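PDB 6F74: alcohol oxidase from Myceliophthora thermophila, which probably oxidises an organic substrate at the expense of molecular oxygen, using bound FAD, as a member of the VAO-type flavoprotein oxidases. Local coordinates for residues T27-G35 against K146-T154; S133-F144 against L171-N180. All blocks are in the same frame, centred on the assembly; numbering follows the deposited sequence.

Interaction 1. Residues T27-G35 against K146-T154; sequences TPKCRCTPG and KQHNIRLVT. With FAD (flavin-adenine dinucleotide), chain I.
Asn149, just past the end of helix 135-147, grips the backbone of segment 27-35 with both its carboxamide and its main-chain carbonyl. With CG anti to the backbone N (chi1 175°), its carboxamide reaches across to Cys30: ND2 donates to Cys30 O at 2.9 Å, the acceptor lying close to the amide plane. The main-chain carbonyl of the same residue supplies the second bond, Asn149 O accepting from Cys32 N at 2.8 Å in a nearly straight line (N-H...O 160°). Pro28 CG rests 3.6 Å from Asn149 ND2, the proline ring and the carboxamide passing alongside each other, pointing opposite ways.

Waters satisfy further groups. One donates to Pro28 O and to Asn149 OD1, and accepts from Arg31 NH1 at 2.9 Å in the plane of the guanidinium; OD1 also bonds a glycerol. A second water joins Cys32 O to Arg151 N. With CG anti to its own carbonyl carbon (chi1 -76°), Arg31 brings that methylene 4.0 Å from Arg151 CB, while NH2 goes on to Asp573 O. Arg151 sends NH1 to a salt bridge with Glu589, so each arginine is engaged beyond the pair.

Asn149, at positive phi, is the C-prime residue of the Schellman motif that closes helix 135-147. The N-terminal segment is thus pinned where this helix turns toward strand 152-155, whose Thr154 O accepts from FAD O2B. It is also held by the disulfides Cys30-Cys596 and Cys32-Cys38, and by backbone bonds of Lys29 with Arg597 and Arg31 with Leu595. Ile150, on the other segment, packs on Trp45 of helix 42-52.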
loop_
_atom_site.group_PDB
_atom_site.type_symbol
_atom_site.label_atom_id
_atom_site.label_comp_id
_atom_site.label_asym_id
_atom_site.label_seq_id
_atom_site.Cartn_x
_atom_site.Cartn_y
_atom_site.Cartn_z
ATOM N N THR A 27 -26.455 -2.022 -24.141
ATOM C CA THR A 27 -25.545 -3.044 -23.479
ATOM C C THR A 27 -25.660 -2.869 -21.929
ATOM O O THR A 27 -26.000 -1.771 -21.509
ATOM C CB THR A 27 -24.087 -3.107 -24.113
ATOM O OG1 THR A 27 -23.126 -2.259 -23.434
ATOM C CG2 THR A 27 -24.121 -2.864 -25.643
ATOM N N PRO A 28 -25.622 -3.982 -21.150
ATOM C CA PRO A 28 -26.181 -3.831 -19.824
ATOM C C PRO A 28 -25.297 -2.988 -18.903
ATOM O O PRO A 28 -24.068 -3.041 -18.955
ATOM C CB PRO A 28 -26.328 -5.262 -19.330
ATOM C CG PRO A 28 -25.412 -6.099 -20.167
ATOM C CD PRO A 28 -25.068 -5.332 -21.385
ATOM N N LYS A 29 -25.960 -2.206 -18.065
ATOM C CA LYS A 29 -25.275 -1.303 -17.158
ATOM C C LYS A 29 -24.636 -2.036 -15.989
ATOM O O LYS A 29 -23.570 -1.597 -15.513
ATOM C CB LYS A 29 -26.218 -0.199 -16.701
ATOM C CG LYS A 29 -26.323 0.893 -17.765
ATOM C CD LYS A 29 -27.466 1.869 -17.535
ATOM C CE LYS A 29 -26.968 3.289 -17.358
ATOM N NZ LYS A 29 -28.107 4.222 -17.478
ATOM N N CYS A 30 -25.228 -3.178 -15.586
ATOM C CA CYS A 30 -24.760 -3.925 -14.444
ATOM C C CYS A 30 -24.082 -5.216 -14.865
ATOM O O CYS A 30 -24.583 -5.938 -15.744
ATOM C CB CYS A 30 -25.919 -4.262 -13.514
ATOM S SG CYS A 30 -26.818 -2.796 -12.948
ATOM N N ARG A 31 -22.985 -5.525 -14.209
ATOM C CA ARG A 31 -22.361 -6.817 -14.351
ATOM C C ARG A 31 -23.251 -7.920 -13.750
ATOM O O ARG A 31 -24.000 -7.687 -12.776
ATOM C CB ARG A 31 -20.974 -6.828 -13.676
ATOM C CG ARG A 31 -19.866 -6.111 -14.470
ATOM C CD ARG A 31 -19.962 -4.605 -14.450
ATOM N NE ARG A 31 -18.718 -3.969 -14.944
ATOM C CZ ARG A 31 -18.578 -3.229 -16.049
ATOM N NH1 ARG A 31 -19.582 -2.966 -16.869
ATOM N NH2 ARG A 31 -17.383 -2.731 -16.336
ATOM N N CYS A 32 -23.159 -9.094 -14.358
ATOM C CA CYS A 32 -23.849 -10.300 -13.903
ATOM C C CYS A 32 -23.168 -10.924 -12.674
ATOM O O CYS A 32 -21.951 -10.985 -12.603
ATOM C CB CYS A 32 -23.895 -11.329 -15.040
ATOM S SG CYS A 32 -25.019 -12.673 -14.753
ATOM N N THR A 33 -23.979 -11.418 -11.733
ATOM C CA THR A 33 -23.493 -11.990 -10.481
ATOM C C THR A 33 -24.057 -13.377 -10.257
ATOM O O THR A 33 -24.982 -13.768 -10.939
ATOM C CB THR A 33 -23.846 -11.061 -9.295
ATOM O OG1 THR A 33 -25.260 -10.837 -9.249
ATOM C CG2 THR A 33 -23.127 -9.718 -9.478
ATOM N N PRO A 34 -23.470 -14.164 -9.347
ATOM C CA PRO A 34 -23.957 -15.538 -9.094
ATOM C C PRO A 34 -25.428 -15.607 -8.725
ATOM O O PRO A 34 -25.942 -14.706 -8.053
ATOM C CB PRO A 34 -23.109 -15.989 -7.913
ATOM C CG PRO A 34 -21.832 -15.299 -8.129
ATOM C CD PRO A 34 -22.211 -13.931 -8.622
ATOM N N GLY A 35 -26.098 -16.645 -9.191
ATOM C CA GLY A 35 -27.513 -16.847 -8.898
ATOM C C GLY A 35 -28.425 -16.185 -9.911
ATOM O O GLY A 35 -29.598 -16.522 -9.992
ATOM N N LYS A 146 -15.464 -10.406 -20.096
ATOM C CA LYS A 146 -16.142 -9.510 -21.033
ATOM C C LYS A 146 -17.281 -10.233 -21.755
ATOM O O LYS A 146 -18.358 -9.700 -21.893
ATOM C CB LYS A 146 -15.156 -8.949 -22.079
ATOM C CG LYS A 146 -14.051 -8.055 -21.549
ATOM C CD LYS A 146 -13.340 -7.316 -22.677
ATOM C CE LYS A 146 -12.590 -8.237 -23.617
ATOM N NZ LYS A 146 -11.962 -7.504 -24.727
ATOM N N GLN A 147 -17.040 -11.456 -22.191
ATOM C CA GLN A 147 -18.052 -12.215 -22.911
ATOM C C GLN A 147 -19.307 -12.465 -22.061
ATOM O O GLN A 147 -20.434 -12.264 -22.563
ATOM C CB GLN A 147 -17.499 -13.552 -23.380
ATOM C CG GLN A 147 -18.476 -14.299 -24.299
ATOM C CD GLN A 147 -17.983 -15.632 -24.719
ATOM O OE1 GLN A 147 -16.855 -15.998 -24.440
ATOM N NE2 GLN A 147 -18.816 -16.357 -25.443
ATOM N N HIS A 148 -19.118 -12.862 -20.793
ATOM C CA HIS A 148 -20.241 -13.138 -19.919
ATOM C C HIS A 148 -20.630 -11.976 -19.008
ATOM O O HIS A 148 -21.436 -12.155 -18.086
ATOM C CB HIS A 148 -20.035 -14.439 -19.144
ATOM C CG HIS A 148 -19.789 -15.624 -20.023
ATOM N ND1 HIS A 148 -20.795 -16.355 -20.632
ATOM C CD2 HIS A 148 -18.623 -16.191 -20.413
ATOM C CE1 HIS A 148 -20.260 -17.341 -21.334
ATOM N NE2 HIS A 148 -18.945 -17.284 -21.199
ATOM N N ASN A 149 -20.103 -10.785 -19.307
ATOM C CA ASN A 149 -20.377 -9.558 -18.566
ATOM C C ASN A 149 -20.210 -9.734 -17.065
ATOM O O ASN A 149 -21.067 -9.325 -16.257
ATOM C CB ASN A 149 -21.772 -9.041 -18.955
ATOM C CG ASN A 149 -22.204 -7.829 -18.153
ATOM O OD1 ASN A 149 -21.443 -6.873 -17.986
ATOM N ND2 ASN A 149 -23.437 -7.856 -17.664
ATOM N N ILE A 150 -19.123 -10.392 -16.697
ATOM C CA ILE A 150 -18.807 -10.690 -15.310
ATOM C C ILE A 150 -17.677 -9.735 -14.914
ATOM O O ILE A 150 -16.703 -9.547 -15.689
ATOM C CB ILE A 150 -18.339 -12.157 -15.143
ATOM C CG1 ILE A 150 -19.466 -13.119 -15.488
ATOM C CG2 ILE A 150 -17.834 -12.429 -13.733
ATOM C CD1 ILE A 150 -19.155 -14.588 -15.204
ATOM N N ARG A 151 -17.777 -9.197 -13.697
ATOM C CA ARG A 151 -16.808 -8.246 -13.176
ATOM C C ARG A 151 -15.431 -8.891 -13.029
ATOM O O ARG A 151 -15.296 -9.949 -12.387
ATOM C CB ARG A 151 -17.256 -7.674 -11.816
ATOM C CG ARG A 151 -16.232 -6.760 -11.164
ATOM C CD ARG A 151 -16.640 -6.223 -9.831
ATOM N NE ARG A 151 -15.591 -5.379 -9.261
ATOM C CZ ARG A 151 -15.698 -4.696 -8.113
ATOM N NH1 ARG A 151 -16.828 -4.746 -7.398
ATOM N NH2 ARG A 151 -14.664 -3.949 -7.659
ATOM N N LEU A 152 -14.425 -8.271 -13.646
ATOM C CA LEU A 152 -13.061 -8.786 -13.566
ATOM C C LEU A 152 -12.335 -8.092 -12.432
ATOM O O LEU A 152 -12.240 -6.870 -12.416
ATOM C CB LEU A 152 -12.290 -8.595 -14.879
ATOM C CG LEU A 152 -10.868 -9.175 -14.911
ATOM C CD1 LEU A 152 -10.910 -10.692 -14.885
ATOM C CD2 LEU A 152 -10.134 -8.711 -16.147
ATOM N N VAL A 153 -11.807 -8.888 -11.507
ATOM C CA VAL A 153 -11.036 -8.402 -10.389
ATOM C C VAL A 153 -9.585 -8.869 -10.548
ATOM O O VAL A 153 -9.322 -10.036 -10.760
ATOM C CB VAL A 153 -11.658 -8.867 -9.042
ATOM C CG1 VAL A 153 -10.875 -8.305 -7.873
ATOM C CG2 VAL A 153 -13.130 -8.420 -8.943
ATOM N N THR A 154 -8.647 -7.944 -10.429
ATOM C CA THR A 154 -7.227 -8.246 -10.612
ATOM C C THR A 154 -6.540 -8.274 -9.251
ATOM O O THR A 154 -6.690 -7.355 -8.467
ATOM C CB THR A 154 -6.563 -7.218 -11.562
ATOM O OG1 THR A 154 -7.219 -7.265 -12.844
ATOM C CG2 THR A 154 -5.036 -7.490 -11.744
HETATM P PA FAD I . -3.124 -6.309 -4.704
HETATM O O1A FAD I . -4.208 -6.355 -3.631
HETATM O O2A FAD I . -2.802 -7.604 -5.381
HETATM O O5B FAD I . -3.570 -5.230 -5.767
HETATM C C5B FAD I . -3.675 -3.887 -5.382
HETATM C C4B FAD I . -4.393 -3.116 -6.475
HETATM O O4B FAD I . -3.564 -3.166 -7.624
HETATM C C3B FAD I . -5.726 -3.666 -6.916
HETATM O O3B FAD I . -6.500 -2.565 -7.406
HETATM C C2B FAD I . -5.399 -4.543 -8.100
HETATM O O2B FAD I . -6.417 -4.615 -9.105
HETATM C C1B FAD I . -4.218 -3.828 -8.697
HETATM N N9A FAD I . -3.225 -4.668 -9.374
HETATM C C8A FAD I . -2.386 -5.541 -8.798
HETATM N N7A FAD I . -1.581 -6.111 -9.715
HETATM C C5A FAD I . -1.909 -5.583 -10.891
HETATM C C6A FAD I . -1.416 -5.761 -12.257
HETATM N N6A FAD I . -0.407 -6.643 -12.444
HETATM N N1A FAD I . -2.016 -5.039 -13.240
HETATM C C2A FAD I . -3.028 -4.175 -12.969
HETATM N N3A FAD I . -3.514 -3.946 -11.722
HETATM C C4A FAD I . -2.985 -4.622 -10.669
HETATM N N1 FAD I . 3.168 0.182 0.672
HETATM C C2 FAD I . 4.241 1.003 0.729
HETATM O O2 FAD I . 4.259 2.027 -0.001
HETATM N N3 FAD I . 5.300 0.743 1.522
HETATM C C4 FAD I . 5.348 -0.327 2.334
HETATM O O4 FAD I . 6.323 -0.555 3.082
HETATM C C4X FAD I . 4.207 -1.266 2.346
HETATM N N5 FAD I . 4.194 -2.351 3.146
HETATM C C5X FAD I . 3.136 -3.199 3.128
HETATM C C6 FAD I . 3.148 -4.327 3.948
HETATM C C7 FAD I . 2.102 -5.233 3.953
HETATM C C7M FAD I . 2.267 -6.382 4.917
HETATM C C8 FAD I . 0.936 -5.012 3.051
HETATM C C8M FAD I . -0.233 -5.982 2.958
HETATM C C9 FAD I . 0.908 -3.875 2.249
HETATM C C9A FAD I . 1.965 -2.949 2.234
HETATM N N10 FAD I . 1.986 -1.794 1.403
HETATM C C10 FAD I . 3.091 -0.934 1.447
HETATM C "C1'" FAD I . 0.843 -1.402 0.546
HETATM C "C2'" FAD I . 0.856 -1.734 -0.910
HETATM O "O2'" FAD I . 1.628 -0.731 -1.565
HETATM C "C3'" FAD I . -0.575 -1.673 -1.456
HETATM O "O3'" FAD I . -1.480 -2.459 -0.659
HETATM C "C4'" FAD I . -0.645 -2.118 -2.910
HETATM O "O4'" FAD I . -1.996 -2.030 -3.372
HETATM C "C5'" FAD I . -0.113 -3.532 -3.083
HETATM O "O5'" FAD I . -0.177 -3.923 -4.443
HETATM P P FAD I . -0.344 -5.482 -4.655
HETATM O O1P FAD I . 0.662 -6.222 -3.818
HETATM O O2P FAD I . -0.391 -5.699 -6.131
HETATM O O3P FAD I . -1.805 -5.692 -3.990
HETATM O O HOH W 1 -22.234 -4.066 -17.211
HETATM O O HOH W 2 -19.885 -9.636 -11.468
#

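Interaction 2. Residues S133-F144 against L171-N180. With NAG (2-acetamido-2-deoxy-beta-D-glucopyranose), chain J.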
loop_
_atom_site.group_PDB
_atom_site.type_symbol
_atom_site.label_atom_id
_atom_site.label_comp_id
_atom_site.label_asym_id
_atom_site.label_seq_id
_atom_site.Cartn_x
_atom_site.Cartn_y
_atom_site.Cartn_z
ATOM N N SER A 133 -0.979 -18.380 -14.932
ATOM C CA SER A 133 0.500 -18.463 -15.009
ATOM C C SER A 133 1.095 -18.232 -16.407
ATOM O O SER A 133 2.297 -18.241 -16.549
ATOM C CB SER A 133 0.993 -19.816 -14.435
ATOM O OG SER A 133 0.371 -20.898 -15.106
ATOM N N THR A 134 0.263 -18.013 -17.426
ATOM C CA THR A 134 0.719 -17.706 -18.784
ATOM C C THR A 134 -0.087 -16.529 -19.298
ATOM O O THR A 134 -1.145 -16.224 -18.765
ATOM C CB THR A 134 0.490 -18.878 -19.743
ATOM O OG1 THR A 134 -0.926 -19.106 -19.943
ATOM C CG2 THR A 134 1.171 -20.148 -19.248
ATOM N N ARG A 135 0.397 -15.889 -20.346
ATOM C CA ARG A 135 -0.375 -14.866 -21.054
ATOM C C ARG A 135 -1.692 -15.404 -21.635
ATOM O O ARG A 135 -2.654 -14.654 -21.749
ATOM C CB ARG A 135 0.436 -14.267 -22.204
ATOM C CG ARG A 135 1.568 -13.387 -21.746
ATOM C CD ARG A 135 2.336 -12.792 -22.920
ATOM N NE ARG A 135 3.344 -11.851 -22.418
ATOM C CZ ARG A 135 3.943 -10.870 -23.106
ATOM N NH1 ARG A 135 3.688 -10.681 -24.395
ATOM N NH2 ARG A 135 4.813 -10.086 -22.482
ATOM N N GLU A 136 -1.723 -16.691 -21.985
ATOM C CA GLU A 136 -2.894 -17.296 -22.585
ATOM C C GLU A 136 -3.985 -17.353 -21.491
ATOM O O GLU A 136 -5.112 -16.972 -21.725
ATOM C CB GLU A 136 -2.591 -18.676 -23.155
ATOM C CG GLU A 136 -1.703 -18.670 -24.418
ATOM C CD GLU A 136 -0.282 -18.203 -24.152
ATOM O OE1 GLU A 136 0.328 -18.541 -23.139
ATOM O OE2 GLU A 136 0.265 -17.427 -24.941
ATOM N N ASP A 137 -3.615 -17.804 -20.295
ATOM C CA ASP A 137 -4.508 -17.769 -19.131
ATOM C C ASP A 137 -5.159 -16.405 -18.957
ATOM O O ASP A 137 -6.369 -16.300 -18.765
ATOM C CB ASP A 137 -3.761 -18.084 -17.830
ATOM C CG ASP A 137 -3.245 -19.517 -17.773
ATOM O OD1 ASP A 137 -3.701 -20.361 -18.541
ATOM O OD2 ASP A 137 -2.373 -19.800 -16.916
ATOM N N ILE A 138 -4.336 -15.369 -19.058
ATOM C CA ILE A 138 -4.771 -14.009 -18.805
ATOM C C ILE A 138 -5.718 -13.566 -19.924
ATOM O O ILE A 138 -6.778 -12.967 -19.644
ATOM C CB ILE A 138 -3.596 -13.015 -18.740
ATOM C CG1 ILE A 138 -2.626 -13.370 -17.614
ATOM C CG2 ILE A 138 -4.100 -11.577 -18.549
ATOM C CD1 ILE A 138 -1.437 -12.442 -17.529
ATOM N N THR A 139 -5.311 -13.810 -21.171
ATOM C CA THR A 139 -6.141 -13.483 -22.328
ATOM C C THR A 139 -7.528 -14.160 -22.198
ATOM O O THR A 139 -8.553 -13.510 -22.408
ATOM C CB THR A 139 -5.467 -13.900 -23.657
ATOM O OG1 THR A 139 -4.318 -13.078 -23.891
ATOM C CG2 THR A 139 -6.410 -13.750 -24.864
ATOM N N LEU A 140 -7.540 -15.446 -21.858
ATOM C CA LEU A 140 -8.787 -16.201 -21.763
ATOM C C LEU A 140 -9.698 -15.700 -20.610
ATOM O O LEU A 140 -10.930 -15.689 -20.739
ATOM C CB LEU A 140 -8.519 -17.705 -21.597
ATOM C CG LEU A 140 -7.933 -18.474 -22.785
ATOM C CD1 LEU A 140 -7.257 -19.762 -22.327
ATOM C CD2 LEU A 140 -9.019 -18.771 -23.829
ATOM N N THR A 141 -9.079 -15.272 -19.513
ATOM C CA THR A 141 -9.816 -14.778 -18.373
ATOM C C THR A 141 -10.440 -13.437 -18.699
ATOM O O THR A 141 -11.641 -13.257 -18.510
ATOM C CB THR A 141 -8.927 -14.706 -17.129
ATOM O OG1 THR A 141 -8.342 -15.975 -16.933
ATOM C CG2 THR A 141 -9.729 -14.287 -15.865
ATOM N N LEU A 142 -9.634 -12.524 -19.237
ATOM C CA LEU A 142 -10.128 -11.250 -19.703
ATOM C C LEU A 142 -11.318 -11.466 -20.637
ATOM O O LEU A 142 -12.405 -10.931 -20.380
ATOM C CB LEU A 142 -9.034 -10.456 -20.414
ATOM C CG LEU A 142 -9.437 -9.137 -21.096
ATOM C CD1 LEU A 142 -10.042 -8.140 -20.117
ATOM C CD2 LEU A 142 -8.255 -8.515 -21.789
ATOM N N ASN A 143 -11.112 -12.262 -21.687
ATOM C CA ASN A 143 -12.144 -12.488 -22.697
ATOM C C ASN A 143 -13.433 -13.094 -22.121
ATOM O O ASN A 143 -14.529 -12.649 -22.461
ATOM C CB ASN A 143 -11.614 -13.383 -23.846
ATOM C CG ASN A 143 -10.621 -12.675 -24.759
ATOM O OD1 ASN A 143 -10.387 -11.489 -24.631
ATOM N ND2 ASN A 143 -10.042 -13.416 -25.712
ATOM N N PHE A 144 -13.300 -14.099 -21.272
ATOM C CA PHE A 144 -14.460 -14.732 -20.629
ATOM C C PHE A 144 -15.252 -13.710 -19.774
ATOM O O PHE A 144 -16.464 -13.704 -19.810
ATOM C CB PHE A 144 -14.016 -15.963 -19.802
ATOM C CG PHE A 144 -15.147 -16.771 -19.227
ATOM C CD1 PHE A 144 -15.801 -16.351 -18.056
ATOM C CD2 PHE A 144 -15.560 -17.945 -19.829
ATOM C CE1 PHE A 144 -16.824 -17.088 -17.514
ATOM C CE2 PHE A 144 -16.600 -18.684 -19.300
ATOM C CZ PHE A 144 -17.230 -18.258 -18.132
ATOM N N LEU A 171 -15.027 -12.328 -11.032
ATOM C CA LEU A 171 -14.077 -13.324 -11.523
ATOM C C LEU A 171 -12.700 -12.736 -11.296
ATOM O O LEU A 171 -12.361 -11.699 -11.883
ATOM C CB LEU A 171 -14.318 -13.614 -13.000
ATOM C CG LEU A 171 -13.312 -14.500 -13.738
ATOM C CD1 LEU A 171 -13.092 -15.855 -13.038
ATOM C CD2 LEU A 171 -13.790 -14.731 -15.152
ATOM N N GLU A 172 -11.907 -13.365 -10.429
ATOM C CA GLU A 172 -10.579 -12.857 -10.127
ATOM C C GLU A 172 -9.514 -13.343 -11.128
ATOM O O GLU A 172 -9.344 -14.530 -11.338
ATOM C CB GLU A 172 -10.172 -13.226 -8.709
ATOM C CG GLU A 172 -8.858 -12.604 -8.263
ATOM C CD GLU A 172 -8.443 -13.039 -6.887
ATOM O OE1 GLU A 172 -7.924 -14.147 -6.779
ATOM O OE2 GLU A 172 -8.595 -12.253 -5.921
ATOM N N LEU A 173 -8.808 -12.402 -11.740
ATOM C CA LEU A 173 -7.561 -12.689 -12.410
ATOM C C LEU A 173 -6.477 -12.668 -11.363
ATOM O O LEU A 173 -6.004 -11.582 -10.965
ATOM C CB LEU A 173 -7.294 -11.644 -13.493
ATOM C CG LEU A 173 -5.954 -11.795 -14.226
ATOM C CD1 LEU A 173 -5.887 -13.096 -15.012
ATOM C CD2 LEU A 173 -5.784 -10.593 -15.121
ATOM N N TRP A 174 -6.093 -13.852 -10.898
ATOM C CA TRP A 174 -5.027 -14.000 -9.881
ATOM C C TRP A 174 -3.661 -14.195 -10.557
ATOM O O TRP A 174 -3.421 -15.193 -11.235
ATOM C CB TRP A 174 -5.363 -15.191 -8.995
ATOM C CG TRP A 174 -4.551 -15.334 -7.746
ATOM C CD1 TRP A 174 -3.991 -14.326 -6.985
ATOM C CD2 TRP A 174 -4.227 -16.552 -7.090
ATOM N NE1 TRP A 174 -3.331 -14.867 -5.904
ATOM C CE2 TRP A 174 -3.465 -16.229 -5.941
ATOM C CE3 TRP A 174 -4.521 -17.889 -7.346
ATOM C CZ2 TRP A 174 -2.996 -17.202 -5.050
ATOM C CZ3 TRP A 174 -4.046 -18.866 -6.465
ATOM C CH2 TRP A 174 -3.287 -18.507 -5.331
ATOM N N LEU A 175 -2.768 -13.222 -10.370
ATOM C CA LEU A 175 -1.485 -13.183 -11.074
ATOM C C LEU A 175 -0.316 -13.735 -10.282
ATOM O O LEU A 175 0.818 -13.689 -10.746
ATOM C CB LEU A 175 -1.218 -11.752 -11.521
ATOM C CG LEU A 175 -2.268 -11.229 -12.520
ATOM C CD1 LEU A 175 -2.042 -9.739 -12.744
ATOM C CD2 LEU A 175 -2.232 -11.985 -13.846
ATOM N N HIS A 176 -0.581 -14.310 -9.116
ATOM C CA HIS A 176 0.482 -14.698 -8.166
ATOM C C HIS A 176 1.475 -15.715 -8.747
ATOM O O HIS A 176 2.638 -15.699 -8.404
ATOM C CB HIS A 176 -0.161 -15.185 -6.876
ATOM C CG HIS A 176 0.805 -15.531 -5.795
ATOM N ND1 HIS A 176 0.912 -16.800 -5.281
ATOM C CD2 HIS A 176 1.674 -14.766 -5.099
ATOM C CE1 HIS A 176 1.829 -16.809 -4.333
ATOM N NE2 HIS A 176 2.277 -15.583 -4.177
ATOM N N SER A 177 1.034 -16.588 -9.650
ATOM C CA SER A 177 1.959 -17.520 -10.348
ATOM C C SER A 177 2.334 -17.108 -11.772
ATOM O O SER A 177 2.804 -17.941 -12.552
ATOM C CB SER A 177 1.370 -18.931 -10.380
ATOM O OG SER A 177 0.960 -19.332 -9.093
ATOM N N PHE A 178 2.137 -15.842 -12.131
ATOM C CA PHE A 178 2.497 -15.346 -13.450
ATOM C C PHE A 178 3.888 -14.783 -13.315
ATOM O O PHE A 178 4.064 -13.602 -13.011
ATOM C CB PHE A 178 1.480 -14.306 -13.942
ATOM C CG PHE A 178 1.806 -13.733 -15.289
ATOM C CD1 PHE A 178 1.751 -14.520 -16.433
ATOM C CD2 PHE A 178 2.185 -12.399 -15.415
ATOM C CE1 PHE A 178 2.063 -13.991 -17.674
ATOM C CE2 PHE A 178 2.465 -11.858 -16.671
ATOM C CZ PHE A 178 2.418 -12.665 -17.799
ATOM N N ARG A 179 4.883 -15.647 -13.524
ATOM C CA ARG A 179 6.254 -15.361 -13.131
ATOM C C ARG A 179 7.228 -15.835 -14.215
ATOM O O ARG A 179 7.546 -17.020 -14.266
ATOM C CB ARG A 179 6.535 -16.070 -11.816
ATOM C CG ARG A 179 5.761 -15.446 -10.642
ATOM C CD ARG A 179 6.113 -16.083 -9.307
ATOM N NE ARG A 179 5.980 -15.088 -8.246
ATOM C CZ ARG A 179 5.227 -15.220 -7.155
ATOM N NH1 ARG A 179 4.569 -16.385 -6.892
ATOM N NH2 ARG A 179 5.117 -14.188 -6.314
ATOM N N ASN A 180 7.697 -14.908 -15.065
ATOM C CA ASN A 180 8.526 -15.265 -16.234
ATOM C C ASN A 180 9.957 -14.716 -16.147
ATOM O O ASN A 180 10.608 -14.479 -17.170
ATOM C CB ASN A 180 7.838 -14.796 -17.513
ATOM C CG ASN A 180 6.385 -15.229 -17.568
ATOM O OD1 ASN A 180 5.504 -14.417 -17.669
ATOM N ND2 ASN A 180 6.140 -16.539 -17.532
HETATM C C1 NAG J . -1.228 -22.283 -9.392
HETATM C C2 NAG J . -1.193 -23.414 -8.383
HETATM C C3 NAG J . 0.262 -23.743 -8.078
HETATM C C4 NAG J . 0.967 -24.257 -9.325
HETATM C C5 NAG J . 0.872 -23.164 -10.373
HETATM C C6 NAG J . 1.414 -23.708 -11.700
HETATM C C7 NAG J . -3.043 -23.382 -6.763
HETATM C C8 NAG J . -3.479 -22.843 -5.432
HETATM N N2 NAG J . -1.821 -23.011 -7.136
HETATM O O3 NAG J . 0.343 -24.681 -7.006
HETATM O O4 NAG J . 2.352 -24.602 -9.025
HETATM O O5 NAG J . -0.490 -22.698 -10.564
HETATM O O6 NAG J . 1.211 -22.730 -12.725
HETATM O O7 NAG J . -3.766 -24.091 -7.444
HETATM O O HOH W 3 4.637 -18.281 -15.277
#
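Ile138 and Phe178 show how a helix can be seated on a strand and on the turn beyond it by apolar contact. Ile138 CD1 stands over the centre of the Phe178 ring, 3.8 Å from its centroid and 8° off the normal, a CH-pi contact. The same methyl touches Leu175 CD2, and Ile138 CG2 meets Leu173 CD2 at 3.9 Å. Further along the helix, Thr141 CB lies 4.0 Å from Leu173 CD1, and Phe144 CD1 meets Leu171 CD2.

Phe178 has CG anti to the backbone N (chi1 179°), which carries its ring against the start of the helix: CE1 lies 3.7 Å from Arg135 N, and Ser133 C is at the ring edge, in plane. Asn180 OD1 sits over the face opposite Ile138. Replacing the ring by an alanine is likely to leave Ile138 CD1 without the face it rests on and to open a gap beside the first turn of the helix.

Polar bonds organise the helix start. Thr134 and Asp137 form a capping box: Asp137 N donates to Thr134 OG1 at 3.0 Å, and Thr134 N meets Asp137 OD2 from above the carboxylate plane. That oxygen also accepts from Ser133 N through its anti lone pair, at 2.8 Å, and makes a salt bridge with Lys56. Ser133 and Ser177 border the glycan on Asn131.

Strand 128-131, helix 135-147 and the parallel strand 152-155 make a beta-alpha-beta crossover in the FAD-binding part of the fold. Strand 171-174 lies between the two strands and runs antiparallel to helix 135-144 (162°, axes 9.2 Å apart); strand 296-306 adds Ile296 and Leu298 against Ile138, while Leu175 touches FAD.

In the fold
From the N terminus, the chain first lays down 27-35, ahead of helix 42-52, then runs through strand 128-131 into helix 135-147. Interaction 1 closes a loop of 110 residues by bringing the end of that helix back to the opening segment. Interaction 2 closes a shorter one, 26 residues long, where strand 171-174 returns to pack against the helix after strand 152-155. Because segment 133-144 precedes 146-154 and 171-180 follows it, the two loops cross instead of nesting. They meet in the mixed sheet, where strands 152-155 and 171-174 are neighbours. Together they tie the N-terminal arm, itself disulfide-linked to the C-terminal end, to the FAD-binding part of the fold.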